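Local coordinates for CbsA (Xanthomonas oryzae pv. oryzae, PDB 5XYH), which probably hydrolyses cellulose as a family 6 exoglucanase, releasing cellobiose from chain ends in the breakdown of plant cell walls, at residues Y389-P392 with L396-A399. Residues are numbered along the deposited sequence; the frame is centred on the assembly and turned at random.
Sequences YTTP and LTGA
The methyl CG2 of Thr397 sits among three groups of the 389-392 segment: the ring and carbonyl of Tyr389 and the methyl of Thr391. It comes up to the rim of the tyrosine ring rather than to a face, with CG2 of Thr397 3.8 Å from CD2 of Tyr389, and the two side chains cross at about a right angle. The same methyl lies 3.5 Å from the carbonyl O of Tyr389, while CG2 of Thr391 comes to 3.9 Å from CG2 of Thr397, a methyl-to-methyl contact between two buried threonines.

Thr397 splits its two branches: the methyl goes to the contact and the hydroxyl away from it. A chi1 of 58° sets CG2 anti to the carbonyl carbon and keeps OG1 close to its own backbone, where it also bonds to the backbone O of Asp386. There OG1 of Thr397 accepts the N-H of Ala399 in an ST turn, the N to OG1 distance being 3.3 Å and the angle at the hydrogen 170°. Thr391 is divided in the same way: its methyl faces Thr397, whereas its OG1 bonds to the backbone N of Asp393.

Leu396, exposed to solvent, directs its CA-H at the carbonyl O of Tyr389, with CA to O 3.4 Å. Its CD2 turns back toward the 389-392 segment, beside that same carbonyl O, and lies 3.6 Å from OG1 of Thr390. No hydrogen bond joins the two segments; across the contact they meet through methyl packing and this C-H...O approach. Gln337 and Asn333 bind the carbonyls of Thr397 and Leu396, respectively, and Tyr389 packs on Leu103 and Arg383. Together these contacts describe an irregular chain reversal whose returning arm opens into an ST turn at Thr397, within the long loop that joins strand 354-358 to helix 411-419 of the family 6 glycoside hydrolase fold.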
ATOM      1  N   TYR A 389     -17.197  -4.946 -15.463  1.00 15.32           N
ATOM      2  CA  TYR A 389     -16.408  -6.114 -15.834  1.00 16.06           C
ATOM      3  C   TYR A 389     -16.643  -7.252 -14.848  1.00 15.93           C
ATOM      4  O   TYR A 389     -16.639  -7.043 -13.633  1.00 14.58           O
ATOM      5  CB  TYR A 389     -14.935  -5.723 -15.890  1.00 15.36           C
ATOM      6  CG  TYR A 389     -13.934  -6.839 -16.084  1.00 16.07           C
ATOM      7  CD1 TYR A 389     -13.856  -7.541 -17.284  1.00 16.25           C
ATOM      8  CD2 TYR A 389     -13.036  -7.162 -15.078  1.00 15.71           C
ATOM      9  CE1 TYR A 389     -12.914  -8.558 -17.456  1.00 16.74           C
ATOM     10  CE2 TYR A 389     -12.098  -8.168 -15.246  1.00 15.98           C
ATOM     11  CZ  TYR A 389     -12.038  -8.857 -16.435  1.00 16.13           C
ATOM     12  OH  TYR A 389     -11.108  -9.855 -16.595  1.00 16.07           O
ATOM     13  N   THR A 390     -16.874  -8.456 -15.372  1.00 16.90           N
ATOM     14  CA  THR A 390     -16.968  -9.646 -14.533  1.00 16.20           C
ATOM     15  C   THR A 390     -15.579 -10.268 -14.424  1.00 16.51           C
ATOM     16  O   THR A 390     -15.004 -10.685 -15.433  1.00 16.10           O
ATOM     17  CB  THR A 390     -17.976 -10.650 -15.093  1.00 16.85           C
ATOM     18  OG1 THR A 390     -19.289 -10.062 -15.090  1.00 16.69           O
ATOM     19  CG2 THR A 390     -17.986 -11.903 -14.209  1.00 17.98           C
ATOM     20  N   THR A 391     -15.031 -10.300 -13.203  1.00 16.50           N
ATOM     21  CA  THR A 391     -13.665 -10.756 -12.969  1.00 17.31           C
ATOM     22  C   THR A 391     -13.567 -12.271 -13.134  1.00 18.53           C
ATOM     23  O   THR A 391     -14.579 -12.963 -13.234  1.00 17.36           O
ATOM     24  CB  THR A 391     -13.216 -10.363 -11.559  1.00 16.90           C
ATOM     25  OG1 THR A 391     -13.896 -11.193 -10.613  1.00 17.41           O
ATOM     26  CG2 THR A 391     -13.525  -8.898 -11.275  1.00 16.63           C
ATOM     27  N   PRO A 392     -12.350 -12.824 -13.144  1.00 18.74           N
ATOM     28  CA  PRO A 392     -12.215 -14.290 -13.121  1.00 19.02           C
ATOM     29  C   PRO A 392     -12.784 -14.938 -11.863  1.00 20.78           C
ATOM     30  O   PRO A 392     -12.961 -16.167 -11.838  1.00 19.69           O
ATOM     31  CB  PRO A 392     -10.700 -14.510 -13.215  1.00 19.75           C
ATOM     32  CG  PRO A 392     -10.163 -13.239 -13.829  1.00 19.29           C
ATOM     33  CD  PRO A 392     -11.054 -12.144 -13.361  1.00 19.21           C
ATOM     34  N   LEU A 396     -18.692  -8.688 -10.147  1.00 15.35           N
ATOM     35  CA  LEU A 396     -18.303  -7.411 -10.708  1.00 15.74           C
ATOM     36  C   LEU A 396     -17.152  -6.821  -9.886  1.00 15.48           C
ATOM     37  O   LEU A 396     -16.775  -7.340  -8.829  1.00 14.80           O
ATOM     38  CB  LEU A 396     -19.495  -6.458 -10.755  1.00 15.44           C
ATOM     39  CG  LEU A 396     -20.615  -6.818 -11.750  1.00 16.25           C
ATOM     40  CD1 LEU A 396     -21.609  -5.670 -11.823  1.00 16.21           C
ATOM     41  CD2 LEU A 396     -20.058  -7.163 -13.126  1.00 15.37           C
ATOM     42  N   THR A 397     -16.594  -5.719 -10.383  1.00 14.76           N
ATOM     43  CA  THR A 397     -15.372  -5.177  -9.799  1.00 14.52           C
ATOM     44  C   THR A 397     -15.624  -4.313  -8.563  1.00 14.08           C
ATOM     45  O   THR A 397     -14.705  -4.113  -7.758  1.00 13.12           O
ATOM     46  CB  THR A 397     -14.631  -4.325 -10.830  1.00 14.41           C
ATOM     47  OG1 THR A 397     -15.493  -3.274 -11.280  1.00 12.64           O
ATOM     48  CG2 THR A 397     -14.174  -5.154 -12.009  1.00 14.46           C
ATOM     49  N   GLY A 398     -16.817  -3.738  -8.420  1.00 13.99           N
ATOM     50  CA  GLY A 398     -17.040  -2.743  -7.386  1.00 13.30           C
ATOM     51  C   GLY A 398     -16.351  -1.408  -7.605  1.00 13.80           C
ATOM     52  O   GLY A 398     -16.407  -0.545  -6.725  1.00 13.75           O
ATOM     53  N   ALA A 399     -15.696  -1.200  -8.741  1.00 13.35           N
ATOM     54  CA  ALA A 399     -15.008   0.063  -8.973  1.00 13.27           C
ATOM     55  C   ALA A 399     -16.010   1.182  -9.250  1.00 14.25           C
ATOM     56  O   ALA A 399     -17.044   0.964  -9.891  1.00 14.04           O
ATOM     57  CB  ALA A 399     -14.033  -0.082 -10.146  1.00 13.38           C
TER